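Local coordinates for protein branched-chain-amino-acid aminotransferase (Pseudomonas sp. UW4, PDB 6JIF) that catalyses the reversible, pyridoxal-phosphate-dependent transfer of amino groups between branched-chain amino acids and 2-oxo acids, as a class IV aminotransferase, at residues B[237-242]-B[258-263]; B[187-192]-B[226-231]; B[36-41]-B[171-176]. All blocks are in the same frame, centred on the assembly; numbering follows the deposited sequence.

Interaction 1: residues B[237-242]-B[258-263]; sequences KIEEVG and PNSPSV. With PLP (pyridoxal-5'-phosphate), chain D.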
loop_
_atom_site.group_PDB
_atom_site.type_symbol
_atom_site.label_atom_id
_atom_site.label_comp_id
_atom_site.label_asym_id
_atom_site.label_seq_id
_atom_site.Cartn_x
_atom_site.Cartn_y
_atom_site.Cartn_z
ATOM N N LYS B 237 8.574 -16.309 14.146
ATOM C CA LYS B 237 9.071 -17.035 12.969
ATOM C C LYS B 237 9.542 -16.058 11.901
ATOM O O LYS B 237 8.887 -15.052 11.649
ATOM C CB LYS B 237 7.938 -17.949 12.398
ATOM C CG LYS B 237 7.587 -19.121 13.287
ATOM C CD LYS B 237 6.226 -19.777 12.897
ATOM C CE LYS B 237 5.074 -18.837 13.156
ATOM N NZ LYS B 237 3.705 -19.516 13.179
ATOM N N ILE B 238 10.681 -16.343 11.262
ATOM C CA ILE B 238 11.164 -15.480 10.180
ATOM C C ILE B 238 10.260 -15.587 8.965
ATOM O O ILE B 238 9.869 -16.684 8.557
ATOM C CB ILE B 238 12.596 -15.886 9.798
ATOM C CG1 ILE B 238 13.510 -15.602 10.986
ATOM C CG2 ILE B 238 13.097 -15.134 8.527
ATOM C CD1 ILE B 238 14.945 -16.109 10.805
ATOM N N GLU B 239 9.955 -14.448 8.359
ATOM C CA GLU B 239 9.198 -14.406 7.110
ATOM C C GLU B 239 9.975 -13.823 5.945
ATOM O O GLU B 239 9.985 -14.426 4.875
ATOM C CB GLU B 239 7.917 -13.627 7.310
ATOM C CG GLU B 239 6.996 -14.297 8.300
ATOM C CD GLU B 239 5.545 -14.317 7.809
ATOM O OE1 GLU B 239 5.169 -13.386 7.049
ATOM O OE2 GLU B 239 4.810 -15.277 8.185
ATOM N N GLU B 240 10.633 -12.663 6.115
ATOM C CA GLU B 240 11.273 -12.009 4.976
ATOM C C GLU B 240 12.510 -11.270 5.439
ATOM O O GLU B 240 12.563 -10.758 6.557
ATOM C CB GLU B 240 10.389 -10.968 4.251
ATOM C CG GLU B 240 9.081 -11.497 3.691
ATOM C CD GLU B 240 9.255 -12.165 2.352
ATOM O OE1 GLU B 240 10.419 -12.302 1.881
ATOM O OE2 GLU B 240 8.226 -12.523 1.753
ATOM N N VAL B 241 13.472 -11.135 4.523
ATOM C CA VAL B 241 14.719 -10.398 4.820
ATOM C C VAL B 241 14.674 -9.173 3.924
ATOM O O VAL B 241 14.953 -9.285 2.719
ATOM C CB VAL B 241 15.961 -11.251 4.551
ATOM C CG1 VAL B 241 17.294 -10.469 4.837
ATOM C CG2 VAL B 241 15.917 -12.552 5.350
ATOM N N GLY B 242 14.261 -8.034 4.463
ATOM C CA GLY B 242 14.104 -6.844 3.630
ATOM C C GLY B 242 13.045 -7.143 2.567
ATOM O O GLY B 242 11.934 -7.581 2.906
ATOM N N PRO B 258 11.039 -20.214 4.821
ATOM C CA PRO B 258 9.710 -20.036 5.429
ATOM C C PRO B 258 8.553 -20.294 4.490
ATOM O O PRO B 258 8.622 -20.032 3.292
ATOM C CB PRO B 258 9.707 -18.552 5.870
ATOM C CG PRO B 258 11.212 -18.268 6.190
ATOM C CD PRO B 258 11.898 -19.039 5.044
ATOM N N ASN B 259 7.466 -20.794 5.080
ATOM C CA ASN B 259 6.215 -21.035 4.374
ATOM C C ASN B 259 5.115 -20.454 5.244
ATOM O O ASN B 259 5.000 -20.825 6.413
ATOM C CB ASN B 259 6.034 -22.543 4.179
ATOM C CG ASN B 259 4.786 -22.891 3.415
ATOM O OD1 ASN B 259 4.267 -22.086 2.680
ATOM N ND2 ASN B 259 4.346 -24.116 3.551
ATOM N N SER B 260 4.363 -19.503 4.718
ATOM C CA SER B 260 3.223 -18.964 5.457
ATOM C C SER B 260 2.376 -18.169 4.477
ATOM O O SER B 260 2.874 -17.772 3.407
ATOM C CB SER B 260 3.679 -18.064 6.608
ATOM O OG SER B 260 3.614 -16.694 6.257
ATOM N N PRO B 261 1.120 -17.906 4.820
ATOM C CA PRO B 261 0.258 -17.157 3.883
ATOM C C PRO B 261 0.732 -15.731 3.604
ATOM O O PRO B 261 0.299 -15.166 2.586
ATOM C CB PRO B 261 -1.113 -17.160 4.576
ATOM C CG PRO B 261 -1.086 -18.374 5.532
ATOM C CD PRO B 261 0.386 -18.475 5.956
ATOM N N SER B 262 1.622 -15.153 4.435
ATOM C CA SER B 262 2.060 -13.764 4.254
ATOM C C SER B 262 3.454 -13.625 3.646
ATOM O O SER B 262 3.838 -12.503 3.303
ATOM C CB SER B 262 1.978 -12.998 5.573
ATOM O OG SER B 262 2.708 -13.688 6.589
ATOM N N VAL B 263 4.175 -14.723 3.425
ATOM C CA VAL B 263 5.456 -14.682 2.703
ATOM C C VAL B 263 5.241 -14.451 1.206
ATOM O O VAL B 263 4.423 -15.108 0.554
ATOM C CB VAL B 263 6.229 -15.992 2.957
ATOM C CG1 VAL B 263 7.516 -16.082 2.123
ATOM C CG2 VAL B 263 6.591 -16.151 4.431
HETATM N N1 PLP D . 10.408 -11.092 -0.667
HETATM C C2 PLP D . 9.694 -9.947 -0.858
HETATM C C2A PLP D . 9.012 -9.368 0.340
HETATM C C3 PLP D . 9.566 -9.393 -2.132
HETATM O O3 PLP D . 8.796 -8.273 -2.310
HETATM C C4 PLP D . 10.229 -9.998 -3.231
HETATM C C4A PLP D . 9.961 -9.554 -4.657
HETATM C C5 PLP D . 10.972 -11.165 -2.968
HETATM C C6 PLP D . 11.026 -11.683 -1.709
HETATM C C5A PLP D . 11.793 -11.893 -3.986
HETATM O O4P PLP D . 11.036 -12.243 -5.083
HETATM P P PLP D . 11.789 -12.617 -6.438
HETATM O O1P PLP D . 12.790 -13.717 -6.177
HETATM O O2P PLP D . 10.630 -13.129 -7.306
HETATM O O3P PLP D . 12.514 -11.411 -7.028
#

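Interaction 2: residues B[187-192]-B[226-231]; sequences FQISSY and DAIYLD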
loop_
_atom_site.group_PDB
_atom_site.type_symbol
_atom_site.label_atom_id
_atom_site.label_comp_id
_atom_site.label_asym_id
_atom_site.label_seq_id
_atom_site.Cartn_x
_atom_site.Cartn_y
_atom_site.Cartn_z
ATOM N N PHE B 187 21.931 -8.275 9.371
ATOM C CA PHE B 187 20.545 -7.775 9.334
ATOM C C PHE B 187 20.000 -7.731 10.748
ATOM O O PHE B 187 20.537 -8.396 11.641
ATOM C CB PHE B 187 19.633 -8.653 8.440
ATOM C CG PHE B 187 20.058 -8.705 6.980
ATOM C CD1 PHE B 187 21.098 -9.499 6.587
ATOM C CD2 PHE B 187 19.384 -7.934 6.025
ATOM C CE1 PHE B 187 21.482 -9.559 5.224
ATOM C CE2 PHE B 187 19.746 -7.983 4.721
ATOM C CZ PHE B 187 20.826 -8.808 4.311
ATOM N N GLN B 188 18.930 -6.943 10.964
ATOM C CA GLN B 188 18.352 -6.722 12.292
ATOM C C GLN B 188 16.875 -7.105 12.326
ATOM O O GLN B 188 16.107 -6.672 11.468
ATOM C CB GLN B 188 18.465 -5.261 12.685
ATOM C CG GLN B 188 18.012 -4.998 14.107
ATOM C CD GLN B 188 18.060 -3.550 14.433
ATOM O OE1 GLN B 188 17.466 -2.710 13.759
ATOM N NE2 GLN B 188 18.808 -3.222 15.488
ATOM N N ILE B 189 16.471 -7.895 13.314
ATOM C CA ILE B 189 15.020 -8.178 13.456
ATOM C C ILE B 189 14.264 -6.888 13.710
ATOM O O ILE B 189 14.678 -6.041 14.498
ATOM C CB ILE B 189 14.763 -9.193 14.586
ATOM C CG1 ILE B 189 15.356 -10.549 14.225
ATOM C CG2 ILE B 189 13.256 -9.313 14.912
ATOM C CD1 ILE B 189 15.039 -11.078 12.824
ATOM N N SER B 190 13.111 -6.728 13.039
ATOM C CA SER B 190 12.293 -5.544 13.236
ATOM C C SER B 190 11.073 -5.870 14.087
ATOM O O SER B 190 10.562 -6.986 14.064
ATOM C CB SER B 190 11.823 -4.994 11.883
ATOM O OG SER B 190 10.963 -3.872 12.078
ATOM N N SER B 191 10.616 -4.882 14.846
ATOM C CA SER B 191 9.358 -5.015 15.583
ATOM C C SER B 191 8.160 -4.656 14.731
ATOM O O SER B 191 7.006 -4.890 15.156
ATOM C CB SER B 191 9.385 -4.131 16.800
ATOM O OG SER B 191 9.368 -2.784 16.391
ATOM N N TYR B 192 8.402 -4.148 13.532
ATOM C CA TYR B 192 7.294 -3.723 12.683
ATOM C C TYR B 192 6.890 -4.818 11.716
ATOM O O TYR B 192 7.567 -5.822 11.580
ATOM C CB TYR B 192 7.688 -2.450 11.926
ATOM C CG TYR B 192 7.851 -1.265 12.883
ATOM C CD1 TYR B 192 6.758 -0.571 13.343
ATOM C CD2 TYR B 192 9.109 -0.871 13.311
ATOM C CE1 TYR B 192 6.900 0.489 14.250
ATOM C CE2 TYR B 192 9.268 0.199 14.165
ATOM C CZ TYR B 192 8.179 0.873 14.632
ATOM O OH TYR B 192 8.385 1.931 15.494
ATOM N N ASP B 226 19.481 -4.404 6.325
ATOM C CA ASP B 226 18.029 -4.236 6.223
ATOM C C ASP B 226 17.392 -4.827 7.469
ATOM O O ASP B 226 18.065 -5.362 8.348
ATOM C CB ASP B 226 17.463 -4.882 4.941
ATOM C CG ASP B 226 16.238 -4.125 4.366
ATOM O OD1 ASP B 226 15.400 -3.532 5.094
ATOM O OD2 ASP B 226 16.091 -4.140 3.135
ATOM N N ALA B 227 16.066 -4.703 7.527
ATOM C CA ALA B 227 15.243 -5.305 8.561
ATOM C C ALA B 227 14.836 -6.701 8.125
ATOM O O ALA B 227 14.666 -6.973 6.938
ATOM C CB ALA B 227 13.988 -4.468 8.796
ATOM N N ILE B 228 14.682 -7.578 9.097
ATOM C CA ILE B 228 14.082 -8.888 8.875
ATOM C C ILE B 228 12.731 -8.867 9.580
ATOM O O ILE B 228 12.620 -8.380 10.708
ATOM C CB ILE B 228 14.982 -10.030 9.385
ATOM C CG1 ILE B 228 16.164 -10.226 8.440
ATOM C CG2 ILE B 228 14.199 -11.337 9.439
ATOM C CD1 ILE B 228 17.218 -11.239 8.941
ATOM N N TYR B 229 11.712 -9.364 8.895
ATOM C CA TYR B 229 10.315 -9.364 9.351
ATOM C C TYR B 229 9.956 -10.758 9.814
ATOM O O TYR B 229 10.277 -11.750 9.127
ATOM C CB TYR B 229 9.362 -8.923 8.231
ATOM C CG TYR B 229 9.699 -7.537 7.779
ATOM C CD1 TYR B 229 9.251 -6.456 8.512
ATOM C CD2 TYR B 229 10.553 -7.318 6.674
ATOM C CE1 TYR B 229 9.592 -5.163 8.140
ATOM C CE2 TYR B 229 10.928 -6.022 6.291
ATOM C CZ TYR B 229 10.453 -4.952 7.057
ATOM O OH TYR B 229 10.781 -3.661 6.707
ATOM N N LEU B 230 9.301 -10.812 10.976
ATOM C CA LEU B 230 8.781 -12.034 11.564
ATOM C C LEU B 230 7.299 -12.171 11.243
ATOM O O LEU B 230 6.645 -11.220 10.810
ATOM C CB LEU B 230 8.998 -12.046 13.099
ATOM C CG LEU B 230 10.477 -11.867 13.520
ATOM C CD1 LEU B 230 10.543 -12.098 14.996
ATOM C CD2 LEU B 230 11.450 -12.826 12.826
ATOM N N ASP B 231 6.758 -13.338 11.543
ATOM C CA ASP B 231 5.313 -13.530 11.289
ATOM C C ASP B 231 4.503 -12.495 12.071
ATOM O O ASP B 231 4.806 -12.218 13.244
ATOM C CB ASP B 231 4.892 -14.950 11.631
ATOM C CG ASP B 231 4.829 -15.202 13.086
ATOM O OD1 ASP B 231 5.915 -15.375 13.671
ATOM O OD2 ASP B 231 3.719 -15.269 13.633
HETATM O O HOH W 1 8.810 -8.319 12.268
#

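Interaction 3: residues B[36-41]-B[171-176]; sequences IKTDKR and CIPVGA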
loop_
_atom_site.group_PDB
_atom_site.type_symbol
_atom_site.label_atom_id
_atom_site.label_comp_id
_atom_site.label_asym_id
_atom_site.label_seq_id
_atom_site.Cartn_x
_atom_site.Cartn_y
_atom_site.Cartn_z
ATOM N N ILE B 36 18.074 4.291 -14.670
ATOM C CA ILE B 36 18.674 4.955 -15.823
ATOM C C ILE B 36 17.624 4.932 -16.933
ATOM O O ILE B 36 16.913 3.937 -17.093
ATOM C CB ILE B 36 19.966 4.232 -16.247
ATOM C CG1 ILE B 36 21.113 4.545 -15.261
ATOM C CG2 ILE B 36 20.396 4.622 -17.658
ATOM C CD1 ILE B 36 22.069 3.361 -15.018
ATOM N N LYS B 37 17.479 6.033 -17.677
ATOM C CA LYS B 37 16.440 6.083 -18.720
ATOM C C LYS B 37 16.941 5.391 -19.992
ATOM O O LYS B 37 17.920 5.821 -20.619
ATOM C CB LYS B 37 15.992 7.512 -19.001
ATOM C CG LYS B 37 14.913 7.632 -20.063
ATOM C CD LYS B 37 14.741 9.096 -20.449
ATOM C CE LYS B 37 13.589 9.252 -21.402
ATOM N NZ LYS B 37 13.437 10.680 -21.806
ATOM N N THR B 38 16.297 4.283 -20.323
ATOM C CA THR B 38 16.560 3.546 -21.537
ATOM C C THR B 38 15.677 4.102 -22.657
ATOM O O THR B 38 14.860 4.999 -22.448
ATOM C CB THR B 38 16.346 2.049 -21.266
ATOM O OG1 THR B 38 15.058 1.867 -20.678
ATOM C CG2 THR B 38 17.445 1.535 -20.294
ATOM N N ASP B 39 15.811 3.525 -23.845
ATOM C CA ASP B 39 15.283 4.125 -25.068
ATOM C C ASP B 39 13.765 3.990 -25.183
ATOM O O ASP B 39 13.079 4.977 -25.461
ATOM C CB ASP B 39 15.944 3.485 -26.267
ATOM C CG ASP B 39 17.365 3.939 -26.441
ATOM O OD1 ASP B 39 17.763 4.963 -25.832
ATOM O OD2 ASP B 39 18.087 3.258 -27.174
ATOM N N LYS B 40 13.223 2.779 -25.009
ATOM C CA LYS B 40 11.788 2.541 -25.207
ATOM C C LYS B 40 11.220 1.747 -24.051
ATOM O O LYS B 40 11.879 0.868 -23.489
ATOM C CB LYS B 40 11.477 1.753 -26.510
ATOM C CG LYS B 40 12.151 2.218 -27.748
ATOM C CD LYS B 40 11.247 3.095 -28.555
ATOM C CE LYS B 40 11.648 3.083 -30.033
ATOM N NZ LYS B 40 10.956 4.149 -30.759
ATOM N N ARG B 41 9.963 1.994 -23.752
ATOM C CA ARG B 41 9.248 1.168 -22.797
ATOM C C ARG B 41 7.925 0.750 -23.417
ATOM O O ARG B 41 7.468 1.342 -24.385
ATOM C CB ARG B 41 9.022 1.881 -21.404
ATOM C CG ARG B 41 8.251 3.215 -21.410
ATOM C CD ARG B 41 9.160 4.408 -21.725
ATOM N NE ARG B 41 10.259 4.444 -20.754
ATOM C CZ ARG B 41 11.538 4.671 -21.050
ATOM N NH1 ARG B 41 11.916 4.940 -22.301
ATOM N NH2 ARG B 41 12.447 4.621 -20.069
ATOM N N CYS B 171 12.904 -0.862 -18.664
ATOM C CA CYS B 171 14.094 -1.636 -18.329
ATOM C C CYS B 171 15.230 -0.697 -17.941
ATOM O O CYS B 171 15.216 0.509 -18.224
ATOM C CB CYS B 171 14.509 -2.576 -19.489
ATOM S SG CYS B 171 15.134 -1.794 -20.972
ATOM N N ILE B 172 16.207 -1.265 -17.256
ATOM C CA ILE B 172 17.427 -0.528 -16.851
ATOM C C ILE B 172 18.602 -1.491 -16.862
ATOM O O ILE B 172 18.434 -2.655 -16.489
ATOM C CB ILE B 172 17.302 0.108 -15.445
ATOM C CG1 ILE B 172 16.885 -0.940 -14.403
ATOM C CG2 ILE B 172 16.322 1.248 -15.437
ATOM C CD1 ILE B 172 17.143 -0.429 -13.017
ATOM N N PRO B 173 19.802 -1.058 -17.279
ATOM C CA PRO B 173 20.978 -1.906 -17.109
ATOM C C PRO B 173 21.352 -1.931 -15.631
ATOM O O PRO B 173 21.234 -0.922 -14.928
ATOM C CB PRO B 173 22.036 -1.184 -17.944
ATOM C CG PRO B 173 21.657 0.270 -17.787
ATOM C CD PRO B 173 20.139 0.258 -17.853
ATOM N N VAL B 174 21.730 -3.111 -15.126
ATOM C CA VAL B 174 22.063 -3.252 -13.709
ATOM C C VAL B 174 23.341 -4.072 -13.602
ATOM O O VAL B 174 23.733 -4.795 -14.534
ATOM C CB VAL B 174 20.907 -3.893 -12.891
ATOM C CG1 VAL B 174 19.626 -3.011 -12.949
ATOM C CG2 VAL B 174 20.611 -5.324 -13.401
ATOM N N GLY B 175 24.056 -3.857 -12.507
ATOM C CA GLY B 175 25.230 -4.653 -12.239
ATOM C C GLY B 175 25.010 -5.454 -10.988
ATOM O O GLY B 175 23.892 -5.874 -10.691
ATOM N N ALA B 176 26.086 -5.677 -10.244
ATOM C CA ALA B 176 25.985 -6.352 -8.962
ATOM C C ALA B 176 25.222 -5.447 -8.014
ATOM O O ALA B 176 25.464 -4.238 -7.970
ATOM C CB ALA B 176 27.382 -6.638 -8.402
HETATM O O HOH W 2 14.575 3.207 -18.257
HETATM O O HOH W 3 12.622 1.083 -20.811
#

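Interaction 1: residues B[237-242]-B[258-263]
Glu-239 reaches from strand 238-241 into the turn 260-263, which follows strand 255-258, and holds two serine hydroxyls with its two carboxylate oxygens. The strand carries a classic beta bulge here, Glu-239 and Glu-240 both lying opposite Tyr-229 of the neighbouring strand, and the two consecutive glutamates serve different partners, the turn and the cofactor of this class IV aminotransferase. The Glu-239 chain leaves with CG anti to its carbonyl carbon (chi1 -64°) and bends again at chi2, which brings the carboxylate up to the turn. Ser-262 OG donates to Glu-239 OE1 on its syn lone pair at 2.5 Å, whereas Ser-260 OG donates to Glu-239 OE2 at 2.7 Å from well above the carboxylate plane, 47° out of it. The turn is organised by the same hydroxyl: Ser-260 OG accepts from Ser-262 N at 3.1 Å, an ST turn set within the type I turn from Ser-260 to Val-263. Ser-260 thus gives its proton to the glutamate while receiving one from the backbone, and two hydroxyl donors probably favour the charged form of Glu-239.

Val-263 touches both glutamates with separate methyls: CG2 lies against the Glu-239 carboxylate carbon and CG1 3.6 Å from Glu-240 OE2. At the other end of the contact, Pro-258 brings its CG to 3.1 Å from Ile-238 O. Glu-240 is directed to pyridoxal-5'-phosphate by bends in the same sense at chi1 and chi2. Its OE2 accepts from the backbone N of Leu-264, just beyond the turn, which helps to fix the rotation of the carboxylate. An acidic residue facing the pyridine nitrogen is found in PLP-dependent aminotransferases and would probably favour a protonated ring nitrogen. Here Glu-240 OE1 stands 2.8 Å from PLP N1.

Interaction 2: residues B[187-192]-B[226-231]
Three backbone hydrogen bonds join Gln-188 and Ser-190 to Asp-226 and Ile-228. Gln-188 N donates to Asp-226 O at 3.2 Å, Ile-228 N returns a bond of 2.9 Å to Gln-188 O, and Ser-190 N donates to Ile-228 O, also at 2.9 Å. Gln-188 O also receives a CA-H...O contact from Ala-227. Past the last direct bond a water continues the connection: it accepts from Leu-230 N and lies within hydrogen-bonding distance of the carbonyl oxygens of Ser-190 and Tyr-192.

Strands 185-189 and 227-230 run parallel, and with helix 206-221 in the connection between them they form a beta-alpha-beta unit. Their short segments are twisted 35° apart.

Apolar contacts gather on the sheet face carrying Ile-189 and Ile-228. Ile-189 CD1 presses on Ile-228 CG2 at 3.5 Å, tighter than usual; the Ile-189 chain turns back at chi2 (-48°) to bring this methyl across. Ile-189 CG2 meets Leu-230 CD1 with the two side chains nearly perpendicular, and Ile-228 CD1 lies against Phe-187 CB. The Phe-187 ring lies beside Asp-226, its CD2 3.8 Å from Asp-226 CB and the ring and carboxylate planes 15° apart. On the other face Ser-190 CB rests on Ala-227 CB, while Ser-190 OG accepts from Tyr-192 N, closing an ST turn. The Tyr-229 ring, which also packs on Pro-215 of the helix, turns its edge to Tyr-192 O, 3.6 Å from Tyr-229 CD1.

Interaction 3: residues B[36-41]-B[171-176]
The loop 36-41 runs past the end of strand 164-174 without pairing with it directly, the closest CA atoms being those of Ile-36 and Ile-172, 5.7 Å apart. Two waters fill the role of backbone partners. One donates to both Ile-36 O and Cys-171 O while accepting from Thr-38 N; the other accepts from Cys-171 N and donates to Lys-40 O and to Thr-38 OG1, the last at 2.6 Å.

Thr-38 is the residue whose side chain is directed at the strand. Its hydroxyl lies between the backbone N and the carbonyl carbon (chi1 52°), which places Thr-38 OG1 2.8 Å from Cys-171 O, and its methyl CG2 then slides alongside the Pro-173 ring, 3.9 Å from Pro-173 CD. Cys-171 SG flanks the same hydroxyl. Farther along, Ile-172 CG2 lies 3.2 Å from Ile-36 O, and the Ile-36 and Pro-173 side chains cross at about a right angle, with Ile-36 CD1 4.2 Å from Pro-173 CG.

Arg-41 folds back over its own loop: NH1 donates to Thr-38 O at 2.9 Å with the acceptor in the guanidinium plane, and its NH2 also forms a salt bridge with Glu-66 of the second subunit. The loop leads directly into strand 41-47, the neighbour of strand 164-174 in the antiparallel sheet, and two waters meet backbone polar groups at this junction where strands would pair directly.

Overall arrangement
Interactions 1 and 2 are two parts of one construction, with centres 10 Å apart: strand 227-230 pairs in parallel with 185-189 and antiparallel with 238-241, and Gly-242 N to Ala-227 O at 2.7 Å is probably a hydrogen bond between them. Interaction 3 belongs to the other, antiparallel sheet, about 30 Å away between centres and on the opposite side of the chain's centre. All three are largely buried, but their chemistry differs. Interaction 2 is sheet pairing with an aliphatic face, interaction 1 joins strand to turn through the Glu-239 carboxylate, while the adjacent Glu-240 meets the cofactor, and interaction 3 relies on water. Interactions 2 and 3 touch the second subunit; interaction 1 does not.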